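Beta-L-arabinobiosidase (Bacteroides thetaiotaomicron, PDB 5MQR) probably hydrolyses glycosidic bonds, acting as an arabinofuranosidase in the breakdown of plant pectin by a gut bacterium. Local coordinates at residues P38-G43 against N495-S500; G43-V48 against R331-I336; V49-I54 against N349-E354; A309-Q314 against T323-S328; L387-S392 against S401-P406. One frame throughout, in Å; residues are numbered along the deposited sequence.

Contact 1 of 5, residues P38-G43 against N495-S500; sequences PTYHDG and NSIACS. With NA (sodium ion), chain I.
D42 holds its CG between the backbone N and the carbonyl carbon (chi1 69°), while S496 sets OG anti to its own carbonyl carbon, and the two rotations turn carboxylate and hydroxyl toward each other. S496 OG donates to D42 OD2 over 2.6 Å, coming in on the syn side but 33° out of the carboxylate plane. The other oxygen, D42 OD1, accepts the backbone N-H of Q44. D42 lies in a type I beta turn running from Y40 to G43, closed by G43 N on Y40 O at 3.0 Å. This turn belongs to the loop ahead of strand 52-57, at the start of the region assigned to a beta propeller, and it meets the connection between strands 487-492 and 498-504 of the CBM-like region, so the contact spans two parts of the chain at the surface. Replacing D42 by an alanine removes the carboxylate, and the S496 hydroxyl and the Q44 amide would probably lose the group that accepts both. Y40 reaches across at about a right angle to I497, its OH ending 3.8 Å from I497 CD1. That hydroxyl also binds a water in the plane of the ring, at 2.6 Å from Y40 OH, which makes a weak bond to S496 O. Next door, N495 OD1 coordinates sodium together with three waters and two main-chain carbonyls.

Contact 2 of 5, residues G43-V48 against R331-I336; sequences GQLSPV and RWPLAI. With NA (sodium ion), chain I.
L45 and P333 meet at about a right angle, the leucine crossing the proline ring and touching it with the side of CD1. With CD1 anti to CA (chi2 179°), that methyl touches two partners, P333 CG at 3.9 Å from L45 CD1 and A335 CB at 3.8 Å from the same methyl. V48 and I336 are also crosswise, touching through V48 CG1 and I336 CG2 at 4.0 Å. At the other end, G43 lies against the proline, with P333 CG 3.9 Å from G43 N. A CB at G43 would probably crowd P333 CG, and the positive phi of this residue favours glycine too. The peptide between W332 and P333 is cis. P333 leads into strand 334-339, the third of a four-stranded antiparallel sheet consistent with a propeller blade, and the non-regular chain of 43-48 runs past it at 36° to 333-336. L350, from the neighbouring strand 349-350, packs on both L45 and P333. Exchanging P333 for an alanine would remove the ring carbons beside L45 CD1 and G43 and would probably open a gap there, as well as making the cis peptide harder to keep. The carbonyl of Q44 binds the sodium ion, Q44 O lying 2.5 Å from the metal. One of the sodium waters accepts the backbone N-H of S46, at 2.9 Å from S46 N, while S46 OG bonds to E565 and K464 of the CBM-like region.

Contact 3 of 5, residues V49-I54 against N349-E354; sequences VGVHNI and NLVHGE
N53 sets its CG anti to its own carbonyl carbon (chi1 -46°), which brings the amide to V351 O, and N53 ND2 donates to that oxygen over 3.1 Å in a nearly straight bond (165° at the hydrogen). The acceptor lies close to the amide plane of N53, but the N-H reaches the carbonyl from above its plane. N53 ND2 is shared with S401 OG, its strongest partner. The asparagine also passes the imidazole of H352, N53 CG being 3.8 Å from H352 ND1, with amide and ring planes 53° apart. Nearby, V51 and V351 cross at about a right angle, V51 CG1 lying 4.1 Å from V351 CG1. A water extends the grip: it donates to N53 OD1 at 2.8 Å and accepts from G353 N at 3.1 Å. Further out, a classic beta bulge, V351 and H352 both facing L334, lies where the chain turns a corner at 351, with V351 O on the side of N53. H352 ND1 bonds to Y391 OH, while W399 meets the imidazole edge-to-face. With acceptors at its nitrogen and a water donor at its oxygen, the buried N53 amide is held in one orientation; a flipped one would probably set its oxygen against V351 O.

Contact 4 of 5, residues A309-Q314 against T323-S328; sequences AKIWGQ and TVYNPS
Backbone bonds join W312 and V324 as an antiparallel hydrogen-bonded pair. W312 N reaches V324 O over 2.9 Å, almost straight at 175°, and V324 N returns the bond to W312 O at 2.7 Å. The same carbonyl is approached by a CA-H, T323 CA lying 3.1 Å from W312 O. Apolar contact comes from I311 and Y325, whose side chains lie side by side and point the same way. The methyl I311 CD1 sits over one face of the tyrosine ring in a CH-pi contact, 4.2 Å from the Y325 ring centroid, and I311 CG1 packs on Y325 CB. Y325 places CG between its backbone N and carbonyl carbon (chi1 59°), which lays the ring beside the isoleucine; its OH bonds to S337 OG. The two segments form the hairpin of strands 311-315 and 321-325, the first pair in a four-stranded antiparallel sheet of the BNR-like region, consistent with a propeller blade. G313 faces T323 in that hairpin, where a CB would crowd T323 CG2. Polar side-chain bonds flank the pairing. W312 NE1 donates in its ring plane to a lone pair of Q314 OE1, at 2.8 Å. Past the strand ends, a water donates to K310 O and to N326 OD1, at 2.7 Å from the latter, and accepts from N326 N, while N326 ND2 bonds to the carbonyls of P369 and P333.

Contact 5 of 5, residues L387-S392 against S401-P406; sequences LWVSYS and SRIPVP
The beta hairpin of strands 387-393 and 397-403 supplies this contact, its two strands antiparallel at 157°. L387 with I403 and V389 with S401 are hydrogen-bonded pairs, and each exchanges two backbone bonds, the shortest from I403 N to L387 O at 2.7 Å. W388 and R402 form the non-hydrogen-bonded pair between them. There the arginine lies over the indole: R402 CB stands above the six-membered ring in a CH-pi contact, 3.5 Å from its centroid in W388 and only 6° off the ring normal. With CG anti to its backbone N (chi1 178°) and the chain extended to NE, R402 runs on across the ring, R402 CG being 3.5 Å from W388 CZ2. The guanidinium plane ends up 21° from that of the indole and is held by a salt bridge to D386 and by bonds to Y114 OH and A426 O; W388 NE1 bonds to D384. On the other face L387 and I403 lie alongside each other, touching at 3.8 Å from L387 CD2 to I403 CD1, and V405 CG2 rests on L387 CB. Farther along, Y391 OH and S401 OG share a hydrogen bond of 2.7 Å at the edge of the tyrosine ring, and both hydroxyls have further partners on the side of 49-54 and 349-354. Strand 397-403 is flanked on its far side by strand 52-57, L387 and I403 pack against I336 of strand 334-339, and W388 meets F87 of strand 86-94.

From the N terminus, contact 1 closes the longest loop, joining the loop before strand 52-57 to the CBM-like region, and all the others nest inside it. Contact 2 starts at the shared G43, contact 3 just beyond its segment, and they run to strands 334-339 and 349-350 of one sheet; their segments alternate, so the two loops cross. Contact 4, the hairpin 311-325, is nested within both and supplies that sheet's first two strands. Contact 5 follows in series, a hairpin whose strand 397-403 pairs with strand 52-57. N-terminal and later strands thus share a sheet, consistent with a Velcro-type propeller closure, and the sodium ion links contacts 1 and 2.

Contact 1 of 5, residues P38-G43 against N495-S500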
# COMPACT_ATOMS: atom_id res chain seq x y z
N PRO A 38 15.27 12.15 19.79
CA PRO A 38 16.69 11.78 19.94
C PRO A 38 17.07 10.97 21.20
O PRO A 38 18.15 10.41 21.25
CB PRO A 38 17.41 13.13 19.94
CG PRO A 38 16.40 14.10 20.37
CD PRO A 38 15.08 13.60 19.86
N THR A 39 16.18 10.95 22.19
CA THR A 39 16.32 10.11 23.39
C THR A 39 16.33 8.59 23.06
O THR A 39 16.87 7.80 23.83
CB THR A 39 15.21 10.47 24.42
OG1 THR A 39 15.52 11.75 24.98
CG2 THR A 39 15.12 9.49 25.57
N TYR A 40 15.74 8.19 21.93
CA TYR A 40 15.91 6.84 21.42
C TYR A 40 16.89 6.83 20.24
O TYR A 40 16.87 7.73 19.39
CB TYR A 40 14.58 6.29 20.93
CG TYR A 40 13.59 5.87 21.99
CD1 TYR A 40 12.99 6.80 22.85
CD2 TYR A 40 13.17 4.53 22.07
CE1 TYR A 40 12.03 6.41 23.79
CE2 TYR A 40 12.22 4.12 22.99
CZ TYR A 40 11.65 5.05 23.85
OH TYR A 40 10.71 4.59 24.75
N HIS A 41 17.67 5.75 20.16
CA HIS A 41 18.60 5.55 19.05
C HIS A 41 17.91 5.38 17.72
O HIS A 41 18.47 5.78 16.69
CB HIS A 41 19.51 4.34 19.28
CG HIS A 41 20.49 4.52 20.40
ND1 HIS A 41 21.21 3.47 20.92
CD2 HIS A 41 20.84 5.61 21.13
CE1 HIS A 41 21.98 3.91 21.89
NE2 HIS A 41 21.79 5.20 22.04
N ASP A 42 16.71 4.79 17.74
CA ASP A 42 15.89 4.67 16.52
C ASP A 42 14.93 5.84 16.33
O ASP A 42 14.13 5.82 15.41
CB ASP A 42 15.17 3.29 16.43
CG ASP A 42 14.06 3.10 17.47
OD1 ASP A 42 13.74 4.01 18.26
OD2 ASP A 42 13.49 1.98 17.52
N GLY A 43 15.00 6.86 17.19
CA GLY A 43 14.07 8.00 17.15
C GLY A 43 12.59 7.75 17.45
O GLY A 43 11.77 8.65 17.30
N ASN A 495 5.95 3.09 18.02
CA ASN A 495 6.88 4.00 18.69
C ASN A 495 8.00 3.30 19.45
O ASN A 495 8.60 3.88 20.38
CB ASN A 495 6.09 4.94 19.59
CG ASN A 495 5.15 5.85 18.80
OD1 ASN A 495 5.49 6.38 17.73
ND2 ASN A 495 3.96 5.99 19.28
N SER A 496 8.29 2.06 19.04
CA SER A 496 9.28 1.21 19.68
C SER A 496 9.02 0.92 21.15
O SER A 496 9.95 0.65 21.89
CB SER A 496 10.70 1.80 19.50
OG SER A 496 10.93 2.21 18.14
N ILE A 497 7.76 0.99 21.59
CA ILE A 497 7.42 0.49 22.92
C ILE A 497 7.32 -1.02 22.78
O ILE A 497 6.59 -1.53 21.92
CB ILE A 497 6.09 1.05 23.47
CG1 ILE A 497 6.04 2.59 23.42
CG2 ILE A 497 5.84 0.52 24.87
CD1 ILE A 497 7.30 3.24 23.92
N ALA A 498 8.08 -1.74 23.61
CA ALA A 498 7.95 -3.19 23.69
C ALA A 498 6.94 -3.46 24.78
O ALA A 498 7.13 -3.04 25.94
CB ALA A 498 9.29 -3.87 24.01
N CYS A 499 5.87 -4.16 24.42
CA CYS A 499 4.88 -4.54 25.42
C CYS A 499 5.27 -5.78 26.23
O CYS A 499 4.84 -5.97 27.38
CB CYS A 499 3.51 -4.73 24.75
SG CYS A 499 3.45 -6.04 23.53
N SER A 500 6.10 -6.63 25.64
CA SER A 500 6.62 -7.79 26.34
C SER A 500 7.94 -8.19 25.74
O SER A 500 8.29 -7.75 24.65
CB SER A 500 5.63 -8.96 26.26
OG SER A 500 5.89 -9.89 27.29
NA NA I . 6.72 6.10 15.51
O HOH W 1 10.54 2.01 24.92
O HOH W 2 7.16 8.34 15.87
O HOH W 3 7.00 5.56 13.51
O HOH W 4 4.39 7.06 15.33

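Contact 2 of 5, residues G43-V48 against R331-I336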
# COMPACT_ATOMS: atom_id res chain seq x y z
N GLY A 43 15.00 6.86 17.19
CA GLY A 43 14.07 8.00 17.15
C GLY A 43 12.59 7.75 17.45
O GLY A 43 11.77 8.65 17.30
N GLN A 44 12.26 6.53 17.90
CA GLN A 44 10.90 6.01 17.92
C GLN A 44 10.28 5.96 16.53
O GLN A 44 9.08 5.95 16.43
CB GLN A 44 9.99 6.77 18.89
CG GLN A 44 10.50 6.77 20.30
CD GLN A 44 9.49 7.36 21.28
OE1 GLN A 44 9.55 8.53 21.60
NE2 GLN A 44 8.56 6.53 21.75
N LEU A 45 11.10 5.88 15.48
CA LEU A 45 10.62 5.72 14.11
C LEU A 45 10.48 4.25 13.77
O LEU A 45 11.38 3.46 14.03
CB LEU A 45 11.61 6.34 13.14
CG LEU A 45 11.93 7.82 13.33
CD1 LEU A 45 12.94 8.24 12.29
CD2 LEU A 45 10.67 8.70 13.24
N SER A 46 9.32 3.89 13.22
CA SER A 46 9.10 2.57 12.70
C SER A 46 9.80 2.49 11.35
O SER A 46 9.80 3.46 10.60
CB SER A 46 7.61 2.29 12.53
OG SER A 46 7.37 0.93 12.22
N PRO A 47 10.42 1.35 11.05
CA PRO A 47 11.11 1.22 9.78
C PRO A 47 10.18 0.94 8.65
O PRO A 47 9.10 0.42 8.88
CB PRO A 47 12.04 0.02 10.00
CG PRO A 47 11.28 -0.83 10.97
CD PRO A 47 10.58 0.15 11.89
N VAL A 48 10.61 1.26 7.43
CA VAL A 48 9.95 0.77 6.24
C VAL A 48 10.18 -0.75 6.13
O VAL A 48 11.08 -1.30 6.76
CB VAL A 48 10.34 1.55 4.97
CG1 VAL A 48 9.98 3.03 5.14
CG2 VAL A 48 11.81 1.39 4.62
N ARG A 331 23.66 12.52 15.30
CA ARG A 331 23.79 11.68 14.12
C ARG A 331 23.11 10.33 14.29
O ARG A 331 23.70 9.30 14.03
CB ARG A 331 25.25 11.57 13.69
CG ARG A 331 25.85 12.95 13.49
CD ARG A 331 27.23 12.89 12.86
NE ARG A 331 27.78 14.23 12.70
CZ ARG A 331 28.70 14.60 11.80
NH1 ARG A 331 29.24 13.72 10.95
NH2 ARG A 331 29.09 15.87 11.76
N TRP A 332 21.84 10.35 14.68
CA TRP A 332 21.01 9.15 14.73
C TRP A 332 19.53 9.52 14.82
O TRP A 332 19.22 10.61 15.23
CB TRP A 332 21.39 8.30 15.94
CG TRP A 332 21.04 8.89 17.29
CD1 TRP A 332 19.82 8.88 17.90
CD2 TRP A 332 21.94 9.51 18.21
NE1 TRP A 332 19.90 9.46 19.15
CE2 TRP A 332 21.19 9.87 19.36
CE3 TRP A 332 23.31 9.80 18.18
CZ2 TRP A 332 21.77 10.51 20.47
CZ3 TRP A 332 23.89 10.43 19.30
CH2 TRP A 332 23.12 10.77 20.42
N PRO A 333 18.62 8.64 14.44
CA PRO A 333 18.88 7.49 13.57
C PRO A 333 19.15 7.94 12.14
O PRO A 333 19.24 9.14 11.87
CB PRO A 333 17.57 6.73 13.61
CG PRO A 333 16.55 7.83 13.72
CD PRO A 333 17.18 8.94 14.52
N LEU A 334 19.30 6.98 11.25
CA LEU A 334 19.30 7.28 9.83
C LEU A 334 17.87 6.97 9.39
O LEU A 334 17.36 5.87 9.66
CB LEU A 334 20.30 6.42 9.08
CG LEU A 334 20.61 6.85 7.64
CD1 LEU A 334 21.34 8.19 7.65
CD2 LEU A 334 21.48 5.80 6.97
N ALA A 335 17.22 7.94 8.75
CA ALA A 335 15.80 7.88 8.43
C ALA A 335 15.58 8.12 6.94
O ALA A 335 16.48 8.56 6.22
CB ALA A 335 15.06 8.93 9.25
N ILE A 336 14.36 7.85 6.51
CA ILE A 336 13.95 8.03 5.13
C ILE A 336 12.61 8.78 5.11
O ILE A 336 11.70 8.51 5.93
CB ILE A 336 13.86 6.69 4.35
CG1 ILE A 336 13.47 6.95 2.88
CG2 ILE A 336 12.90 5.69 5.02
CD1 ILE A 336 13.57 5.72 1.99
NA NA I . 6.72 6.10 15.51
O HOH W 3 7.00 5.56 13.51
O HOH W 2 7.16 8.34 15.87
O HOH W 4 4.39 7.06 15.33

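Contact 3 of 5, residues V49-I54 against N349-E354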
# COMPACT_ATOMS: atom_id res chain seq x y z
N VAL A 49 9.31 -1.43 5.37
CA VAL A 49 9.38 -2.90 5.22
C VAL A 49 10.66 -3.31 4.49
O VAL A 49 11.02 -2.74 3.45
CB VAL A 49 8.17 -3.47 4.43
CG1 VAL A 49 8.36 -4.95 4.11
CG2 VAL A 49 6.86 -3.25 5.18
N GLY A 50 11.34 -4.30 5.05
CA GLY A 50 12.36 -5.03 4.32
C GLY A 50 13.72 -4.39 4.21
O GLY A 50 14.48 -4.77 3.34
N VAL A 51 14.05 -3.44 5.10
CA VAL A 51 15.34 -2.77 5.06
C VAL A 51 16.40 -3.75 5.55
O VAL A 51 16.26 -4.32 6.64
CB VAL A 51 15.41 -1.50 5.92
CG1 VAL A 51 16.77 -0.82 5.75
CG2 VAL A 51 14.33 -0.52 5.51
N HIS A 52 17.44 -3.94 4.76
CA HIS A 52 18.60 -4.73 5.21
C HIS A 52 19.80 -3.80 5.45
O HIS A 52 20.28 -3.13 4.53
CB HIS A 52 18.97 -5.80 4.19
CG HIS A 52 17.88 -6.78 3.95
ND1 HIS A 52 17.91 -7.67 2.90
CD2 HIS A 52 16.71 -7.00 4.58
CE1 HIS A 52 16.82 -8.41 2.92
NE2 HIS A 52 16.08 -8.03 3.94
N ASN A 53 20.25 -3.76 6.70
CA ASN A 53 21.44 -3.03 7.07
C ASN A 53 22.57 -4.05 7.04
O ASN A 53 22.54 -5.01 7.81
CB ASN A 53 21.35 -2.44 8.48
CG ASN A 53 20.04 -1.74 8.75
OD1 ASN A 53 19.38 -2.01 9.76
ND2 ASN A 53 19.66 -0.81 7.88
N ILE A 54 23.57 -3.82 6.17
CA ILE A 54 24.68 -4.72 5.95
C ILE A 54 26.01 -4.01 6.24
O ILE A 54 26.34 -3.02 5.58
CB ILE A 54 24.72 -5.23 4.50
CG1 ILE A 54 23.38 -5.87 4.10
CG2 ILE A 54 25.84 -6.25 4.30
CD1 ILE A 54 22.95 -7.07 4.95
N ASN A 349 10.38 7.64 8.40
CA ASN A 349 10.54 6.28 8.93
C ASN A 349 12.02 5.93 9.04
O ASN A 349 12.89 6.68 8.59
CB ASN A 349 9.84 5.29 8.00
CG ASN A 349 8.32 5.49 7.98
OD1 ASN A 349 7.80 6.19 7.11
ND2 ASN A 349 7.63 4.93 8.96
N LEU A 350 12.28 4.80 9.68
CA LEU A 350 13.64 4.36 9.99
C LEU A 350 14.29 3.57 8.86
O LEU A 350 13.65 2.73 8.20
CB LEU A 350 13.61 3.47 11.24
CG LEU A 350 14.97 3.10 11.86
CD1 LEU A 350 15.57 4.34 12.52
CD2 LEU A 350 14.73 1.98 12.84
N VAL A 351 15.57 3.85 8.64
CA VAL A 351 16.44 3.02 7.81
C VAL A 351 17.37 2.25 8.75
O VAL A 351 17.34 1.03 8.74
CB VAL A 351 17.26 3.86 6.81
CG1 VAL A 351 18.27 3.00 6.07
CG2 VAL A 351 16.32 4.55 5.82
N HIS A 352 18.15 2.96 9.57
CA HIS A 352 19.12 2.34 10.48
C HIS A 352 18.99 3.00 11.86
O HIS A 352 19.24 4.19 12.01
CB HIS A 352 20.53 2.50 9.90
CG HIS A 352 21.62 1.86 10.70
ND1 HIS A 352 22.45 0.89 10.19
CD2 HIS A 352 22.08 2.12 11.95
CE1 HIS A 352 23.35 0.55 11.10
NE2 HIS A 352 23.14 1.28 12.18
N GLY A 353 18.58 2.21 12.85
CA GLY A 353 18.26 2.71 14.19
C GLY A 353 19.14 2.21 15.31
O GLY A 353 18.88 2.53 16.47
N GLU A 354 20.17 1.46 14.96
CA GLU A 354 21.15 0.94 15.92
C GLU A 354 22.40 1.83 15.96
O GLU A 354 22.73 2.50 14.97
CB GLU A 354 21.56 -0.48 15.50
CG GLU A 354 20.40 -1.48 15.46
CD GLU A 354 19.90 -1.84 16.86
OE1 GLU A 354 20.72 -1.85 17.81
OE2 GLU A 354 18.69 -2.14 17.02
O HOH W 5 18.45 -0.79 12.12

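Contact 4 of 5, residues A309-Q314 against T323-S328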
# COMPACT_ATOMS: atom_id res chain seq x y z
N ALA A 309 25.37 16.11 9.14
CA ALA A 309 25.86 14.79 8.76
C ALA A 309 25.42 14.33 7.35
O ALA A 309 25.38 13.12 7.09
CB ALA A 309 25.44 13.79 9.82
N LYS A 310 25.15 15.30 6.46
CA LYS A 310 24.62 15.12 5.08
C LYS A 310 23.16 14.63 4.96
O LYS A 310 22.64 13.90 5.81
CB LYS A 310 25.46 14.16 4.22
CG LYS A 310 26.92 14.50 4.02
CD LYS A 310 27.56 13.48 3.08
CE LYS A 310 29.03 13.81 2.84
NZ LYS A 310 29.70 12.87 1.90
N ILE A 311 22.54 15.03 3.86
CA ILE A 311 21.25 14.51 3.44
C ILE A 311 21.40 14.06 1.98
O ILE A 311 22.05 14.73 1.16
CB ILE A 311 20.14 15.56 3.63
CG1 ILE A 311 18.81 15.07 3.01
CG2 ILE A 311 20.53 16.90 3.05
CD1 ILE A 311 17.57 15.80 3.53
N TRP A 312 20.85 12.89 1.68
CA TRP A 312 20.89 12.33 0.35
C TRP A 312 19.49 12.28 -0.19
O TRP A 312 18.61 11.73 0.45
CB TRP A 312 21.41 10.91 0.41
CG TRP A 312 21.28 10.20 -0.88
CD1 TRP A 312 20.39 9.23 -1.20
CD2 TRP A 312 22.05 10.45 -2.06
NE1 TRP A 312 20.57 8.83 -2.48
CE2 TRP A 312 21.58 9.56 -3.05
CE3 TRP A 312 23.10 11.32 -2.37
CZ2 TRP A 312 22.12 9.52 -4.35
CZ3 TRP A 312 23.64 11.28 -3.65
CH2 TRP A 312 23.16 10.37 -4.62
N GLY A 313 19.31 12.80 -1.38
CA GLY A 313 18.03 12.72 -2.08
C GLY A 313 18.21 12.12 -3.46
O GLY A 313 19.19 12.39 -4.13
N GLN A 314 17.24 11.32 -3.90
CA GLN A 314 17.24 10.78 -5.24
C GLN A 314 15.86 10.42 -5.73
O GLN A 314 14.95 10.20 -4.93
CB GLN A 314 18.14 9.54 -5.34
CG GLN A 314 17.65 8.28 -4.63
CD GLN A 314 18.58 7.10 -4.90
OE1 GLN A 314 19.61 6.92 -4.24
NE2 GLN A 314 18.22 6.30 -5.89
N THR A 323 14.44 10.94 0.43
CA THR A 323 15.59 11.52 1.11
C THR A 323 15.99 10.60 2.25
O THR A 323 15.12 10.01 2.87
CB THR A 323 15.30 12.93 1.64
OG1 THR A 323 13.97 12.98 2.16
CG2 THR A 323 15.45 13.92 0.56
N VAL A 324 17.29 10.47 2.48
CA VAL A 324 17.85 9.68 3.58
C VAL A 324 18.80 10.58 4.34
O VAL A 324 19.63 11.26 3.74
CB VAL A 324 18.55 8.41 3.06
CG1 VAL A 324 19.14 7.59 4.19
CG2 VAL A 324 17.53 7.56 2.28
N TYR A 325 18.64 10.62 5.65
CA TYR A 325 19.29 11.62 6.49
C TYR A 325 19.11 11.32 7.96
O TYR A 325 18.26 10.53 8.33
CB TYR A 325 18.75 13.03 6.20
CG TYR A 325 17.26 13.26 6.42
CD1 TYR A 325 16.31 12.70 5.56
CD2 TYR A 325 16.79 14.06 7.45
CE1 TYR A 325 14.93 12.94 5.73
CE2 TYR A 325 15.43 14.30 7.63
CZ TYR A 325 14.51 13.73 6.76
OH TYR A 325 13.18 13.94 6.95
N ASN A 326 19.92 11.99 8.78
CA ASN A 326 19.71 12.04 10.23
C ASN A 326 18.68 13.14 10.49
O ASN A 326 18.99 14.30 10.26
CB ASN A 326 21.02 12.35 10.98
CG ASN A 326 22.13 11.33 10.69
OD1 ASN A 326 23.09 11.61 9.93
ND2 ASN A 326 22.01 10.13 11.28
N PRO A 327 17.46 12.78 10.97
CA PRO A 327 16.37 13.72 11.22
C PRO A 327 16.54 14.39 12.60
O PRO A 327 15.64 14.37 13.44
CB PRO A 327 15.14 12.81 11.16
CG PRO A 327 15.63 11.56 11.80
CD PRO A 327 17.06 11.41 11.36
N SER A 328 17.71 14.97 12.82
CA SER A 328 18.15 15.24 14.17
C SER A 328 19.39 16.10 14.19
O SER A 328 20.11 16.18 13.19
CB SER A 328 18.44 13.91 14.88
OG SER A 328 18.82 14.13 16.23
O HOH W 6 22.28 13.61 8.30

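Contact 5 of 5, residues L387-S392 against S401-P406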
# COMPACT_ATOMS: atom_id res chain seq x y z
N LEU A 387 16.60 0.82 -3.49
CA LEU A 387 17.36 1.99 -3.05
C LEU A 387 18.51 1.54 -2.16
O LEU A 387 18.27 0.96 -1.08
CB LEU A 387 16.47 2.94 -2.26
CG LEU A 387 17.13 4.10 -1.49
CD1 LEU A 387 17.89 5.01 -2.42
CD2 LEU A 387 16.07 4.90 -0.75
N TRP A 388 19.74 1.81 -2.59
CA TRP A 388 20.93 1.45 -1.85
C TRP A 388 21.66 2.71 -1.46
O TRP A 388 21.95 3.57 -2.31
CB TRP A 388 21.83 0.57 -2.69
CG TRP A 388 21.31 -0.77 -2.99
CD1 TRP A 388 20.45 -1.09 -3.97
CD2 TRP A 388 21.66 -1.99 -2.34
NE1 TRP A 388 20.21 -2.45 -3.97
CE2 TRP A 388 20.96 -3.02 -2.98
CE3 TRP A 388 22.51 -2.31 -1.29
CZ2 TRP A 388 21.08 -4.35 -2.60
CZ3 TRP A 388 22.62 -3.63 -0.92
CH2 TRP A 388 21.91 -4.63 -1.56
N VAL A 389 21.95 2.81 -0.16
CA VAL A 389 22.58 3.98 0.40
C VAL A 389 23.75 3.54 1.26
O VAL A 389 23.60 2.68 2.13
CB VAL A 389 21.61 4.80 1.30
CG1 VAL A 389 22.30 6.06 1.81
CG2 VAL A 389 20.37 5.22 0.51
N SER A 390 24.90 4.17 1.00
CA SER A 390 26.10 3.99 1.80
C SER A 390 26.14 5.02 2.94
O SER A 390 25.57 6.10 2.83
CB SER A 390 27.34 4.11 0.90
OG SER A 390 27.59 5.45 0.47
N TYR A 391 26.82 4.65 4.02
CA TYR A 391 27.01 5.50 5.21
C TYR A 391 28.06 4.86 6.14
O TYR A 391 28.38 3.69 6.00
CB TYR A 391 25.70 5.71 5.98
CG TYR A 391 24.97 4.45 6.39
CD1 TYR A 391 24.16 3.76 5.50
CD2 TYR A 391 25.04 3.96 7.71
CE1 TYR A 391 23.47 2.62 5.88
CE2 TYR A 391 24.35 2.80 8.09
CZ TYR A 391 23.57 2.13 7.16
OH TYR A 391 22.85 0.98 7.49
N SER A 392 28.62 5.64 7.06
CA SER A 392 29.52 5.10 8.05
C SER A 392 28.77 5.08 9.36
O SER A 392 27.73 5.73 9.50
CB SER A 392 30.81 5.93 8.15
OG SER A 392 30.66 7.10 8.93
N SER A 401 22.83 0.10 3.23
CA SER A 401 21.46 -0.34 3.47
C SER A 401 20.74 -0.48 2.15
O SER A 401 20.87 0.37 1.27
CB SER A 401 20.69 0.61 4.40
OG SER A 401 20.95 0.30 5.77
N ARG A 402 20.01 -1.57 2.03
CA ARG A 402 19.11 -1.79 0.92
C ARG A 402 17.69 -1.49 1.40
O ARG A 402 17.24 -2.06 2.39
CB ARG A 402 19.21 -3.22 0.46
CG ARG A 402 18.26 -3.57 -0.67
CD ARG A 402 18.02 -5.06 -0.61
NE ARG A 402 17.35 -5.55 -1.79
CZ ARG A 402 16.87 -6.79 -1.93
NH1 ARG A 402 16.94 -7.68 -0.95
NH2 ARG A 402 16.28 -7.11 -3.08
N ILE A 403 16.99 -0.64 0.68
CA ILE A 403 15.61 -0.27 0.98
C ILE A 403 14.73 -0.69 -0.21
O ILE A 403 14.92 -0.17 -1.31
CB ILE A 403 15.49 1.23 1.26
CG1 ILE A 403 16.38 1.57 2.47
CG2 ILE A 403 14.05 1.63 1.48
CD1 ILE A 403 16.99 2.95 2.41
N PRO A 404 13.80 -1.65 -0.00
CA PRO A 404 12.96 -2.09 -1.13
C PRO A 404 12.07 -0.99 -1.71
O PRO A 404 11.58 -0.16 -0.96
CB PRO A 404 12.11 -3.23 -0.55
CG PRO A 404 12.98 -3.77 0.55
CD PRO A 404 13.64 -2.55 1.16
N VAL A 405 11.95 -0.99 -3.03
CA VAL A 405 11.18 -0.02 -3.80
C VAL A 405 10.18 -0.84 -4.65
O VAL A 405 10.55 -1.88 -5.21
CB VAL A 405 12.10 0.82 -4.69
CG1 VAL A 405 11.34 1.76 -5.60
CG2 VAL A 405 13.06 1.61 -3.80
N PRO A 406 8.92 -0.41 -4.71
CA PRO A 406 8.37 0.76 -3.99
C PRO A 406 8.47 0.66 -2.47
O PRO A 406 8.33 -0.42 -1.91
CB PRO A 406 6.88 0.82 -4.44
CG PRO A 406 6.63 -0.39 -5.29
CD PRO A 406 7.91 -1.13 -5.54